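Local atomic coordinates of dnab-like replicative helicase (Bacillus phage SPP1, PDB entry 3BH0), a protein that probably couples ATP hydrolysis to 5'-3' unwinding of double-stranded DNA during phage replication, this chain being the C-terminal ATPase domain of the helicase. Residues G120-Q125 and A129-F134; S169-T174 and R218-V223; N204-I209 and G251-D256; Q233-Q238 and D266-K271. All coordinates share one frame; numbering follows the deposited sequence.

The four contacts are spread round one P-loop NTPase domain, and none touches another. Interactions 2 and 3 are linked through helix 202-220: its early turns meet residues 251-256, its C-terminal end meets residues 169-174, and the two centres lie about 20 Å apart. Interaction 1 is peripheral, its centre about 26 Å from that of the chain; it and interaction 3 are on opposite sides of the chain's centre, about 41 Å apart between their centres. Interaction 4 borders the probable nucleotide site, since its Glu235 pairs with Arg76 of the probable Walker A loop. Interactions 2 and 4 again flank the chain's centre, with about 38 Å between their own centres.

Interaction 1 of 4, residues G120-Q125 and A129-F134; sequences GSINAQ and AARRDF
Arg131 NH1 is met by two carbon branches of Ile122: CG2 comes to 4.1 Å from NH1, and CD1 lies scarcely farther away. The contact belongs to a chain of short helices joined by turns at the edge of the P-loop NTPase domain, where helix 108-119 ends in a Schellman motif, with Ser121 at positive phi, and helix 124-128 soon begins. Ile122 lies in the short connection between them. Its CG2 stands anti to the backbone N (chi1 -43° for CG1), which directs the methyl at one face of the guanidinium, 4.0 Å above the plane and displaced toward its rim. The Arg131 chain is bent at chi2 and chi3, and this brings its end back toward 120-125, across the Ile122 side chain at about a right angle. Trp139 engages the same arginine in a cation-pi interaction, and Leu142 of helix 139-150 touches both Ile122 and Arg131, so the two side chains share a buried patch with the following helix. At Gln125 and Ala129, both exposed, the contact is thin: the backbones approach through two carbonyl oxygens, Gln125 O and Ala129 O, 3.6 Å apart. No hydrogen bond joins the segments. Helix 124-128 is capped from within: Asn123 takes the N-cap position, and Asn123 OD1 accepts a weak, bent bond from Gln125 N, 3.4 Å long with an angle of 136° at the hydrogen.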
loop_
_atom_site.group_PDB
_atom_site.type_symbol
_atom_site.label_atom_id
_atom_site.label_comp_id
_atom_site.label_asym_id
_atom_site.label_seq_id
_atom_site.Cartn_x
_atom_site.Cartn_y
_atom_site.Cartn_z
ATOM N N GLY A 120 4.592 -6.734 17.551
ATOM C CA GLY A 120 5.186 -7.099 18.830
ATOM C C GLY A 120 6.702 -7.113 18.903
ATOM O O GLY A 120 7.255 -7.489 19.937
ATOM N N SER A 121 7.376 -6.691 17.833
ATOM C CA SER A 121 8.831 -6.849 17.716
ATOM C C SER A 121 9.299 -8.257 18.117
ATOM O O SER A 121 10.181 -8.425 18.971
ATOM C CB SER A 121 9.589 -5.769 18.504
ATOM O OG SER A 121 10.016 -4.714 17.659
ATOM N N ILE A 122 8.688 -9.266 17.502
ATOM C CA ILE A 122 9.116 -10.643 17.676
ATOM C C ILE A 122 9.922 -11.066 16.441
ATOM O O ILE A 122 9.744 -10.506 15.359
ATOM C CB ILE A 122 7.920 -11.587 17.910
ATOM C CG1 ILE A 122 6.923 -10.952 18.891
ATOM C CG2 ILE A 122 8.407 -12.943 18.419
ATOM C CD1 ILE A 122 5.687 -11.788 19.174
ATOM N N ASN A 123 10.822 -12.029 16.614
ATOM C CA ASN A 123 11.642 -12.534 15.519
ATOM C C ASN A 123 10.935 -13.654 14.738
ATOM O O ASN A 123 10.349 -14.569 15.334
ATOM C CB ASN A 123 13.000 -13.002 16.055
ATOM C CG ASN A 123 13.934 -13.453 14.961
ATOM O OD1 ASN A 123 14.121 -14.653 14.748
ATOM N ND2 ASN A 123 14.517 -12.494 14.245
ATOM N N ALA A 124 11.015 -13.577 13.408
ATOM C CA ALA A 124 10.243 -14.437 12.506
ATOM C C ALA A 124 10.616 -15.918 12.551
ATOM O O ALA A 124 9.753 -16.771 12.372
ATOM C CB ALA A 124 10.319 -13.911 11.078
ATOM N N GLN A 125 11.893 -16.230 12.766
ATOM C CA GLN A 125 12.324 -17.634 12.844
ATOM C C GLN A 125 11.929 -18.270 14.168
ATOM O O GLN A 125 11.510 -19.431 14.212
ATOM C CB GLN A 125 13.828 -17.783 12.605
ATOM C CG GLN A 125 14.249 -17.656 11.141
ATOM C CD GLN A 125 13.362 -18.446 10.191
ATOM O OE1 GLN A 125 13.283 -19.677 10.262
ATOM N NE2 GLN A 125 12.689 -17.733 9.292
ATOM N N ALA A 129 8.456 -21.595 13.747
ATOM C CA ALA A 129 8.048 -22.773 14.447
ATOM C C ALA A 129 8.786 -22.565 15.728
ATOM O O ALA A 129 9.136 -21.427 16.062
ATOM C CB ALA A 129 8.520 -24.013 13.743
ATOM N N ALA A 130 9.010 -23.651 16.455
ATOM C CA ALA A 130 9.871 -23.626 17.614
ATOM C C ALA A 130 9.631 -22.417 18.533
ATOM O O ALA A 130 10.514 -22.016 19.287
ATOM C CB ALA A 130 11.294 -23.689 17.164
ATOM N N ARG A 131 8.432 -21.843 18.473
ATOM C CA ARG A 131 8.046 -20.815 19.429
ATOM C C ARG A 131 7.919 -21.476 20.804
ATOM O O ARG A 131 8.292 -20.888 21.824
ATOM C CB ARG A 131 6.730 -20.156 19.016
ATOM C CG ARG A 131 6.745 -18.620 18.989
ATOM C CD ARG A 131 7.944 -17.986 19.732
ATOM N NE ARG A 131 7.555 -17.107 20.857
ATOM C CZ ARG A 131 6.615 -16.155 20.817
ATOM N NH1 ARG A 131 5.949 -15.902 19.692
ATOM N NH2 ARG A 131 6.348 -15.440 21.911
ATOM N N ARG A 132 7.413 -22.713 20.796
ATOM C CA ARG A 132 7.293 -23.563 21.981
ATOM C C ARG A 132 8.620 -23.758 22.732
ATOM O O ARG A 132 8.614 -23.975 23.945
ATOM C CB ARG A 132 6.695 -24.922 21.597
ATOM C CG ARG A 132 6.184 -25.779 22.754
ATOM C CD ARG A 132 4.731 -25.477 23.061
ATOM N NE ARG A 132 4.354 -25.830 24.428
ATOM C CZ ARG A 132 3.468 -25.153 25.149
ATOM N NH1 ARG A 132 2.874 -24.082 24.646
ATOM N NH2 ARG A 132 3.181 -25.536 26.379
ATOM N N ASP A 133 9.750 -23.682 22.030
ATOM C CA ASP A 133 11.046 -23.683 22.719
ATOM C C ASP A 133 11.940 -22.467 22.474
ATOM O O ASP A 133 12.477 -21.908 23.429
ATOM C CB ASP A 133 11.821 -24.989 22.504
ATOM C CG ASP A 133 12.079 -25.284 21.052
ATOM O OD1 ASP A 133 11.321 -24.761 20.215
ATOM O OD2 ASP A 133 13.028 -26.042 20.740
ATOM N N PHE A 134 12.094 -22.050 21.216
ATOM C CA PHE A 134 13.082 -21.004 20.862
ATOM C C PHE A 134 12.733 -19.637 21.462
ATOM O O PHE A 134 13.545 -18.717 21.426
ATOM C CB PHE A 134 13.273 -20.872 19.331
ATOM C CG PHE A 134 13.798 -22.121 18.634
ATOM C CD1 PHE A 134 14.156 -22.064 17.284
ATOM C CD2 PHE A 134 13.940 -23.340 19.302
ATOM C CE1 PHE A 134 14.637 -23.210 16.599
ATOM C CE2 PHE A 134 14.411 -24.494 18.632
ATOM C CZ PHE A 134 14.760 -24.425 17.276
#

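Interaction 2 of 4, residues S169-T174 and R218-V223; sequences SKTRQT and RELDVV
This is a buried, apolar contact between helix 164-176 and the C-terminal end of helix 202-220, beside the central sheet of the domain; no hydrogen bond crosses it. Leu220 occupies its middle and uses both methyls. CD1 rests 3.8 Å from Thr171 CB, while CD2 lies 3.6 Å from Arg172 CG and also brushes Arg172 CD. The leucine therefore meets two successive residues of the facing helix, crossing the aliphatic part of Arg172 at about a right angle. Deeper toward the sheet, Thr171 and Val222 meet tip to tip, with Thr171 CG2 at 3.7 Å from Val222 CG1. The rotation of Thr171 makes this possible: with OG1 beside the backbone N (chi1 -48°), the hydroxyl turns back to bond to Ile167 O in its own helix, and the methyl is left for the hydrophobic side. Val185 and Val183 of strand 183-188 continue this apolar layer on the sheet side of Val222, and Val185 also touches Thr171. Helix 202-220 stops here in a Schellman motif. Asp221 takes positive phi as its C-prime residue, and Lys175 NZ bonds to Leu220 O across to the neighbouring helix. The chain then enters strand 223-228 at once, parallel to and next to strand 183-188, which completes the beta-alpha-beta crossover characteristic of the RecA-like P-loop NTPase fold.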
loop_
_atom_site.group_PDB
_atom_site.type_symbol
_atom_site.label_atom_id
_atom_site.label_comp_id
_atom_site.label_asym_id
_atom_site.label_seq_id
_atom_site.Cartn_x
_atom_site.Cartn_y
_atom_site.Cartn_z
ATOM N N SER A 169 -17.366 -5.720 -5.459
ATOM C CA SER A 169 -18.380 -6.329 -4.608
ATOM C C SER A 169 -18.046 -6.266 -3.106
ATOM O O SER A 169 -18.884 -5.869 -2.293
ATOM C CB SER A 169 -18.611 -7.766 -5.060
ATOM O OG SER A 169 -19.656 -8.356 -4.316
ATOM N N LYS A 170 -16.806 -6.619 -2.756
ATOM C CA LYS A 170 -16.359 -6.663 -1.361
ATOM C C LYS A 170 -16.188 -5.291 -0.734
ATOM O O LYS A 170 -16.460 -5.099 0.444
ATOM C CB LYS A 170 -15.065 -7.468 -1.241
ATOM C CG LYS A 170 -15.153 -8.856 -1.861
ATOM C CD LYS A 170 -16.021 -9.816 -1.028
ATOM C CE LYS A 170 -16.263 -11.090 -1.795
ATOM N NZ LYS A 170 -16.784 -12.186 -0.929
ATOM N N THR A 171 -15.718 -4.339 -1.522
ATOM C CA THR A 171 -15.547 -2.965 -1.052
ATOM C C THR A 171 -16.887 -2.342 -0.622
ATOM O O THR A 171 -16.971 -1.707 0.429
ATOM C CB THR A 171 -14.888 -2.104 -2.144
ATOM O OG1 THR A 171 -13.742 -2.792 -2.665
ATOM C CG2 THR A 171 -14.470 -0.769 -1.588
ATOM N N ARG A 172 -17.921 -2.534 -1.448
ATOM C CA ARG A 172 -19.282 -2.066 -1.143
ATOM C C ARG A 172 -19.804 -2.739 0.111
ATOM O O ARG A 172 -20.201 -2.071 1.083
ATOM C CB ARG A 172 -20.219 -2.354 -2.316
ATOM C CG ARG A 172 -19.856 -1.591 -3.577
ATOM C CD ARG A 172 -20.968 -1.642 -4.588
ATOM N NE ARG A 172 -22.211 -1.109 -4.032
ATOM C CZ ARG A 172 -23.413 -1.636 -4.250
ATOM N NH1 ARG A 172 -23.538 -2.717 -5.004
ATOM N NH2 ARG A 172 -24.487 -1.082 -3.703
ATOM N N GLN A 173 -19.780 -4.069 0.075
ATOM C CA GLN A 173 -20.065 -4.926 1.217
ATOM C C GLN A 173 -19.393 -4.437 2.507
ATOM O O GLN A 173 -20.032 -4.411 3.547
ATOM C CB GLN A 173 -19.658 -6.365 0.867
ATOM C CG GLN A 173 -20.185 -7.421 1.806
ATOM C CD GLN A 173 -19.697 -8.819 1.462
ATOM O OE1 GLN A 173 -19.750 -9.254 0.306
ATOM N NE2 GLN A 173 -19.231 -9.540 2.477
ATOM N N THR A 174 -18.125 -4.031 2.431
ATOM C CA THR A 174 -17.390 -3.462 3.590
ATOM C C THR A 174 -17.891 -2.073 3.967
ATOM O O THR A 174 -17.963 -1.719 5.142
ATOM C CB THR A 174 -15.840 -3.382 3.331
ATOM O OG1 THR A 174 -15.298 -4.700 3.216
ATOM C CG2 THR A 174 -15.106 -2.648 4.452
ATOM N N ARG A 218 -12.866 5.963 -7.422
ATOM C CA ARG A 218 -13.742 7.119 -7.627
ATOM C C ARG A 218 -15.221 6.826 -7.320
ATOM O O ARG A 218 -15.835 7.530 -6.520
ATOM C CB ARG A 218 -13.583 7.642 -9.066
ATOM C CG ARG A 218 -12.268 8.368 -9.321
ATOM C CD ARG A 218 -12.409 9.888 -9.213
ATOM N NE ARG A 218 -13.049 10.406 -10.419
ATOM C CZ ARG A 218 -14.145 11.160 -10.449
ATOM N NH1 ARG A 218 -14.736 11.573 -9.333
ATOM N NH2 ARG A 218 -14.617 11.532 -11.622
ATOM N N GLU A 219 -15.768 5.787 -7.952
ATOM C CA GLU A 219 -17.212 5.483 -7.920
ATOM C C GLU A 219 -17.674 5.029 -6.543
ATOM O O GLU A 219 -18.764 5.389 -6.110
ATOM C CB GLU A 219 -17.586 4.448 -8.998
ATOM C CG GLU A 219 -19.044 4.481 -9.448
ATOM C CD GLU A 219 -19.218 4.282 -10.973
ATOM O OE1 GLU A 219 -18.752 3.247 -11.514
ATOM O OE2 GLU A 219 -19.837 5.167 -11.631
ATOM N N LEU A 220 -16.843 4.252 -5.851
ATOM C CA LEU A 220 -17.154 3.842 -4.472
ATOM C C LEU A 220 -16.599 4.793 -3.415
ATOM O O LEU A 220 -16.929 4.675 -2.241
ATOM C CB LEU A 220 -16.714 2.394 -4.195
ATOM C CG LEU A 220 -17.204 1.320 -5.169
ATOM C CD1 LEU A 220 -16.705 -0.066 -4.728
ATOM C CD2 LEU A 220 -18.744 1.363 -5.307
ATOM N N ASP A 221 -15.761 5.738 -3.830
ATOM C CA ASP A 221 -15.217 6.749 -2.913
ATOM C C ASP A 221 -14.245 6.129 -1.891
ATOM O O ASP A 221 -14.316 6.398 -0.684
ATOM C CB ASP A 221 -16.361 7.538 -2.220
ATOM C CG ASP A 221 -15.919 8.906 -1.706
ATOM O OD1 ASP A 221 -14.978 9.515 -2.277
ATOM O OD2 ASP A 221 -16.531 9.373 -0.718
ATOM N N VAL A 222 -13.318 5.316 -2.392
ATOM C CA VAL A 222 -12.301 4.682 -1.541
ATOM C C VAL A 222 -10.873 4.984 -2.001
ATOM O O VAL A 222 -10.654 5.388 -3.143
ATOM C CB VAL A 222 -12.500 3.133 -1.441
ATOM C CG1 VAL A 222 -13.810 2.803 -0.696
ATOM C CG2 VAL A 222 -12.441 2.448 -2.828
ATOM N N VAL A 223 -9.910 4.797 -1.098
ATOM C CA VAL A 223 -8.501 4.742 -1.491
ATOM C C VAL A 223 -8.183 3.338 -2.009
ATOM O O VAL A 223 -8.425 2.358 -1.321
ATOM C CB VAL A 223 -7.546 5.094 -0.330
ATOM C CG1 VAL A 223 -6.085 5.149 -0.838
ATOM C CG2 VAL A 223 -7.948 6.428 0.310
#

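Interaction 3 of 4, residues N204-I209 and G251-D256; sequences NQISQI and GQLEQD
Gln252 points its CB at the flank of Ser207, against the serine CB and OG. The pair joins helix 202-220 to the short helix 252-256 in the alpha/beta P-loop NTPase domain; the segment axes run nearly parallel, 14° apart, with a closest approach of 9.2 Å. Ser207 CA and Gln252 CA lie 5.0 Å apart, the nearest CA pair of the two segments. With CG anti to the backbone N of Gln252 (chi1 -178°), CG is placed near the serine backbone, 3.6 Å from Ser207 O, and the chain bends at chi2. Ser207 OG is set beside its own backbone N and is occupied by a hydrogen bond to Thr203 O one turn back, with a weak second bond to Ser250 O just before Gly251. No hydrogen bond joins it to Gln252; they touch by van der Waals contact. One side of this pair is apolar: Ile206 and Leu253 approach loosely, and Leu253 continues onto Leu72 of strand 70-74, so the short helix is set against the sheet. On its next turn Asp256 OD2 bonds to Ser210 OG, a polar tie between the two helices. The tightest approach of the Ser207 hydroxyl to Gln252 is 3.4 Å, from OG to CB.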
loop_
_atom_site.group_PDB
_atom_site.type_symbol
_atom_site.label_atom_id
_atom_site.label_comp_id
_atom_site.label_asym_id
_atom_site.label_seq_id
_atom_site.Cartn_x
_atom_site.Cartn_y
_atom_site.Cartn_z
ATOM N N ASN A 204 -3.538 -5.022 -22.747
ATOM C CA ASN A 204 -4.960 -4.657 -22.645
ATOM C C ASN A 204 -5.651 -5.106 -21.373
ATOM O O ASN A 204 -6.497 -4.401 -20.842
ATOM C CB ASN A 204 -5.744 -5.182 -23.855
ATOM C CG ASN A 204 -5.532 -4.339 -25.092
ATOM O OD1 ASN A 204 -4.740 -3.386 -25.092
ATOM N ND2 ASN A 204 -6.239 -4.680 -26.159
ATOM N N GLN A 205 -5.307 -6.296 -20.906
ATOM C CA GLN A 205 -5.788 -6.790 -19.627
ATOM C C GLN A 205 -5.319 -5.909 -18.476
ATOM O O GLN A 205 -6.124 -5.536 -17.618
ATOM C CB GLN A 205 -5.317 -8.219 -19.401
ATOM C CG GLN A 205 -5.961 -9.259 -20.335
ATOM C CD GLN A 205 -5.206 -10.569 -20.302
ATOM O OE1 GLN A 205 -4.035 -10.606 -19.913
ATOM N NE2 GLN A 205 -5.860 -11.650 -20.699
ATOM N N ILE A 206 -4.029 -5.568 -18.453
ATOM C CA ILE A 206 -3.509 -4.701 -17.387
ATOM C C ILE A 206 -4.077 -3.279 -17.492
ATOM O O ILE A 206 -4.374 -2.658 -16.482
ATOM C CB ILE A 206 -1.961 -4.654 -17.343
ATOM C CG1 ILE A 206 -1.355 -6.053 -17.205
ATOM C CG2 ILE A 206 -1.482 -3.686 -16.259
ATOM C CD1 ILE A 206 -1.573 -6.741 -15.873
ATOM N N SER A 207 -4.236 -2.782 -18.716
ATOM C CA SER A 207 -4.884 -1.496 -18.959
ATOM C C SER A 207 -6.294 -1.466 -18.371
ATOM O O SER A 207 -6.635 -0.538 -17.621
ATOM C CB SER A 207 -4.923 -1.205 -20.460
ATOM O OG SER A 207 -3.632 -0.847 -20.937
ATOM N N GLN A 208 -7.094 -2.492 -18.691
ATOM C CA GLN A 208 -8.463 -2.632 -18.151
ATOM C C GLN A 208 -8.456 -2.715 -16.636
ATOM O O GLN A 208 -9.174 -1.968 -15.976
ATOM C CB GLN A 208 -9.185 -3.852 -18.727
ATOM C CG GLN A 208 -10.390 -4.326 -17.872
ATOM C CD GLN A 208 -9.996 -5.369 -16.814
ATOM O OE1 GLN A 208 -9.261 -6.310 -17.103
ATOM N NE2 GLN A 208 -10.492 -5.201 -15.596
ATOM N N ILE A 209 -7.635 -3.604 -16.077
ATOM C CA ILE A 209 -7.508 -3.683 -14.616
ATOM C C ILE A 209 -7.225 -2.307 -14.007
ATOM O O ILE A 209 -7.831 -1.930 -13.011
ATOM C CB ILE A 209 -6.440 -4.697 -14.163
ATOM C CG1 ILE A 209 -6.854 -6.127 -14.535
ATOM C CG2 ILE A 209 -6.210 -4.570 -12.641
ATOM C CD1 ILE A 209 -5.711 -7.145 -14.483
ATOM N N GLY A 251 1.504 -0.041 -19.480
ATOM C CA GLY A 251 1.134 1.214 -20.151
ATOM C C GLY A 251 0.234 2.129 -19.318
ATOM O O GLY A 251 0.705 3.015 -18.591
ATOM N N GLN A 252 -1.071 1.898 -19.445
ATOM C CA GLN A 252 -2.120 2.634 -18.749
ATOM C C GLN A 252 -1.799 2.966 -17.292
ATOM O O GLN A 252 -2.187 4.017 -16.780
ATOM C CB GLN A 252 -3.389 1.795 -18.821
ATOM C CG GLN A 252 -4.609 2.416 -18.202
ATOM C CD GLN A 252 -5.155 3.568 -19.017
ATOM O OE1 GLN A 252 -5.021 4.727 -18.630
ATOM N NE2 GLN A 252 -5.786 3.251 -20.152
ATOM N N LEU A 253 -1.077 2.060 -16.642
ATOM C CA LEU A 253 -0.843 2.094 -15.197
ATOM C C LEU A 253 -0.341 3.444 -14.653
ATOM O O LEU A 253 -0.836 3.923 -13.634
ATOM C CB LEU A 253 0.093 0.934 -14.805
ATOM C CG LEU A 253 -0.013 0.304 -13.409
ATOM C CD1 LEU A 253 -1.448 0.099 -12.991
ATOM C CD2 LEU A 253 0.723 -1.019 -13.384
ATOM N N GLU A 254 0.625 4.058 -15.337
ATOM C CA GLU A 254 1.163 5.340 -14.889
ATOM C C GLU A 254 0.181 6.494 -15.100
ATOM O O GLU A 254 0.205 7.488 -14.373
ATOM C CB GLU A 254 2.518 5.650 -15.543
ATOM C CG GLU A 254 2.462 6.157 -16.976
ATOM C CD GLU A 254 3.785 6.761 -17.437
ATOM O OE1 GLU A 254 4.389 6.173 -18.360
ATOM O OE2 GLU A 254 4.216 7.807 -16.883
ATOM N N GLN A 255 -0.687 6.356 -16.098
ATOM C CA GLN A 255 -1.666 7.395 -16.385
ATOM C C GLN A 255 -2.782 7.445 -15.341
ATOM O O GLN A 255 -3.107 8.515 -14.835
ATOM C CB GLN A 255 -2.168 7.270 -17.825
ATOM C CG GLN A 255 -1.085 7.771 -18.819
ATOM C CD GLN A 255 -1.316 7.353 -20.260
ATOM O OE1 GLN A 255 -2.431 7.401 -20.758
ATOM N NE2 GLN A 255 -0.249 6.951 -20.938
ATOM N N ASP A 256 -3.312 6.285 -14.968
ATOM C CA ASP A 256 -4.447 6.238 -14.043
ATOM C C ASP A 256 -4.141 6.595 -12.591
ATOM O O ASP A 256 -4.970 7.207 -11.914
ATOM C CB ASP A 256 -5.153 4.887 -14.140
ATOM C CG ASP A 256 -5.809 4.687 -15.489
ATOM O OD1 ASP A 256 -6.259 5.698 -16.092
ATOM O OD2 ASP A 256 -5.867 3.536 -15.956
#

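Interaction 4 of 4, residues Q233-Q238 and D266-K271; sequences QVEQRQ and DDYYDK
Tyr268 is the first residue of 266-271 to come near the other segment, its CE2 lying 4.5 Å from Glu235 OE2. Its ring also borders the next tyrosine: Tyr268 CD2 stands 3.7 Å above the Tyr269 ring plane, displaced toward the rim, while Tyr269 CE1 lies at the edge of the Tyr268 ring. Tyr269 carries the contact. With CG beside the backbone N (chi1 -71°), its ring is sent across the gap to 233-238, and its hydroxyl donates to Glu235, the OH to OE2 distance being 2.7 Å. The glutamate chain is extended beyond CG and crosses the tyrosine at about a right angle. Its carboxylate is turned 80° from the ring plane and presents CD to the ring edge, and the hydroxyl meets OE2 from above the carboxylate plane, 39° out of it. Farther on, Lys271 folds back over the helical turn, and its NZ bonds to Tyr268 O at 3.1 Å. Glu235 OE2 is shared, for Arg76 NE forms a salt bridge to it, and Tyr269 also touches Met79. Arg76 and Met79 lie in the strand-loop-helix segment that fits a Walker A motif, so this surface contact borders the probable nucleotide-binding P-loop of a DnaB-family ATPase domain.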
loop_
_atom_site.group_PDB
_atom_site.type_symbol
_atom_site.label_atom_id
_atom_site.label_comp_id
_atom_site.label_asym_id
_atom_site.label_seq_id
_atom_site.Cartn_x
_atom_site.Cartn_y
_atom_site.Cartn_z
ATOM N N GLN A 233 14.390 -5.356 -16.262
ATOM C CA GLN A 233 15.293 -4.501 -16.997
ATOM C C GLN A 233 15.829 -3.381 -16.130
ATOM O O GLN A 233 16.839 -2.758 -16.464
ATOM C CB GLN A 233 14.566 -3.920 -18.202
ATOM C CG GLN A 233 15.426 -3.898 -19.447
ATOM C CD GLN A 233 14.709 -3.320 -20.661
ATOM O OE1 GLN A 233 13.779 -2.499 -20.536
ATOM N NE2 GLN A 233 15.150 -3.737 -21.849
ATOM N N VAL A 234 15.144 -3.123 -15.021
ATOM C CA VAL A 234 15.622 -2.185 -14.007
ATOM C C VAL A 234 17.049 -2.559 -13.611
ATOM O O VAL A 234 17.899 -1.693 -13.402
ATOM C CB VAL A 234 14.699 -2.196 -12.744
ATOM C CG1 VAL A 234 15.287 -1.367 -11.614
ATOM C CG2 VAL A 234 13.306 -1.704 -13.093
ATOM N N GLU A 235 17.299 -3.863 -13.556
ATOM C CA GLU A 235 18.512 -4.400 -12.968
ATOM C C GLU A 235 19.692 -4.494 -13.933
ATOM O O GLU A 235 20.850 -4.549 -13.496
ATOM C CB GLU A 235 18.216 -5.726 -12.245
ATOM C CG GLU A 235 17.233 -5.518 -11.071
ATOM C CD GLU A 235 17.019 -6.744 -10.194
ATOM O OE1 GLU A 235 17.631 -7.801 -10.468
ATOM O OE2 GLU A 235 16.245 -6.636 -9.212
ATOM N N GLN A 236 19.408 -4.483 -15.239
ATOM C CA GLN A 236 20.473 -4.321 -16.239
ATOM C C GLN A 236 20.664 -2.856 -16.638
ATOM O O GLN A 236 20.854 -2.522 -17.813
ATOM C CB GLN A 236 20.290 -5.239 -17.458
ATOM C CG GLN A 236 21.560 -5.400 -18.352
ATOM C CD GLN A 236 22.882 -5.590 -17.558
ATOM O OE1 GLN A 236 23.382 -6.712 -17.426
ATOM N NE2 GLN A 236 23.446 -4.487 -17.044
ATOM N N ARG A 237 20.602 -1.999 -15.622
ATOM C CA ARG A 237 20.965 -0.588 -15.701
ATOM C C ARG A 237 22.067 -0.382 -14.675
ATOM O O ARG A 237 22.180 -1.175 -13.734
ATOM C CB ARG A 237 19.774 0.305 -15.317
ATOM C CG ARG A 237 18.912 0.749 -16.472
ATOM C CD ARG A 237 17.972 1.888 -16.076
ATOM N NE ARG A 237 16.759 1.421 -15.396
ATOM C CZ ARG A 237 16.278 1.953 -14.279
ATOM N NH1 ARG A 237 16.891 2.985 -13.704
ATOM N NH2 ARG A 237 15.177 1.468 -13.737
ATOM N N GLN A 238 22.864 0.677 -14.849
ATOM C CA GLN A 238 23.861 1.069 -13.853
ATOM C C GLN A 238 23.144 1.516 -12.577
ATOM O O GLN A 238 23.263 0.873 -11.528
ATOM C CB GLN A 238 24.775 2.189 -14.385
ATOM C CG GLN A 238 25.798 1.735 -15.445
ATOM C CD GLN A 238 26.479 2.903 -16.180
ATOM O OE1 GLN A 238 26.528 4.037 -15.680
ATOM N NE2 GLN A 238 27.005 2.620 -17.376
ATOM N N ASP A 266 19.103 0.365 -1.539
ATOM C CA ASP A 266 20.431 0.430 -2.183
ATOM C C ASP A 266 21.357 -0.739 -1.839
ATOM O O ASP A 266 22.139 -1.181 -2.689
ATOM C CB ASP A 266 21.141 1.776 -1.908
ATOM C CG ASP A 266 22.370 2.000 -2.808
ATOM O OD1 ASP A 266 22.345 2.883 -3.692
ATOM O OD2 ASP A 266 23.379 1.298 -2.654
ATOM N N ASP A 267 21.262 -1.235 -0.604
ATOM C CA ASP A 267 22.199 -2.258 -0.123
ATOM C C ASP A 267 21.886 -3.676 -0.614
ATOM O O ASP A 267 22.676 -4.600 -0.387
ATOM C CB ASP A 267 22.421 -2.185 1.414
ATOM C CG ASP A 267 21.168 -2.512 2.224
ATOM O OD1 ASP A 267 20.155 -2.945 1.636
ATOM O OD2 ASP A 267 21.201 -2.342 3.461
ATOM N N TYR A 268 20.751 -3.832 -1.298
ATOM C CA TYR A 268 20.491 -5.031 -2.083
ATOM C C TYR A 268 21.419 -5.070 -3.291
ATOM O O TYR A 268 21.909 -6.124 -3.657
ATOM C CB TYR A 268 19.033 -5.111 -2.552
ATOM C CG TYR A 268 18.718 -6.379 -3.320
ATOM C CD1 TYR A 268 18.462 -7.577 -2.641
ATOM C CD2 TYR A 268 18.687 -6.392 -4.713
ATOM C CE1 TYR A 268 18.186 -8.754 -3.321
ATOM C CE2 TYR A 268 18.404 -7.568 -5.416
ATOM C CZ TYR A 268 18.149 -8.748 -4.709
ATOM O OH TYR A 268 17.863 -9.936 -5.375
ATOM N N TYR A 269 21.660 -3.909 -3.890
ATOM C CA TYR A 269 22.406 -3.807 -5.141
ATOM C C TYR A 269 23.920 -3.595 -4.971
ATOM O O TYR A 269 24.722 -4.253 -5.644
ATOM C CB TYR A 269 21.807 -2.715 -6.034
ATOM C CG TYR A 269 20.461 -3.089 -6.601
ATOM C CD1 TYR A 269 20.317 -4.212 -7.430
ATOM C CD2 TYR A 269 19.332 -2.343 -6.303
ATOM C CE1 TYR A 269 19.080 -4.577 -7.941
ATOM C CE2 TYR A 269 18.096 -2.701 -6.814
ATOM C CZ TYR A 269 17.979 -3.816 -7.630
ATOM O OH TYR A 269 16.759 -4.164 -8.141
ATOM N N ASP A 270 24.307 -2.667 -4.098
ATOM C CA ASP A 270 25.710 -2.445 -3.807
ATOM C C ASP A 270 25.937 -2.764 -2.341
ATOM O O ASP A 270 25.354 -2.127 -1.467
ATOM C CB ASP A 270 26.106 -1.001 -4.141
ATOM C CG ASP A 270 27.342 -0.526 -3.367
ATOM O OD1 ASP A 270 28.175 -1.360 -2.939
ATOM O OD2 ASP A 270 27.468 0.697 -3.181
ATOM N N LYS A 271 26.795 -3.745 -2.079
ATOM C CA LYS A 271 26.919 -4.323 -0.732
ATOM C C LYS A 271 27.700 -3.469 0.280
ATOM O O LYS A 271 27.672 -3.737 1.483
ATOM C CB LYS A 271 27.466 -5.756 -0.808
ATOM C CG LYS A 271 26.741 -6.643 -1.837
ATOM C CD LYS A 271 25.345 -7.092 -1.353
ATOM C CE LYS A 271 24.555 -7.802 -2.462
ATOM N NZ LYS A 271 23.250 -8.356 -1.955
#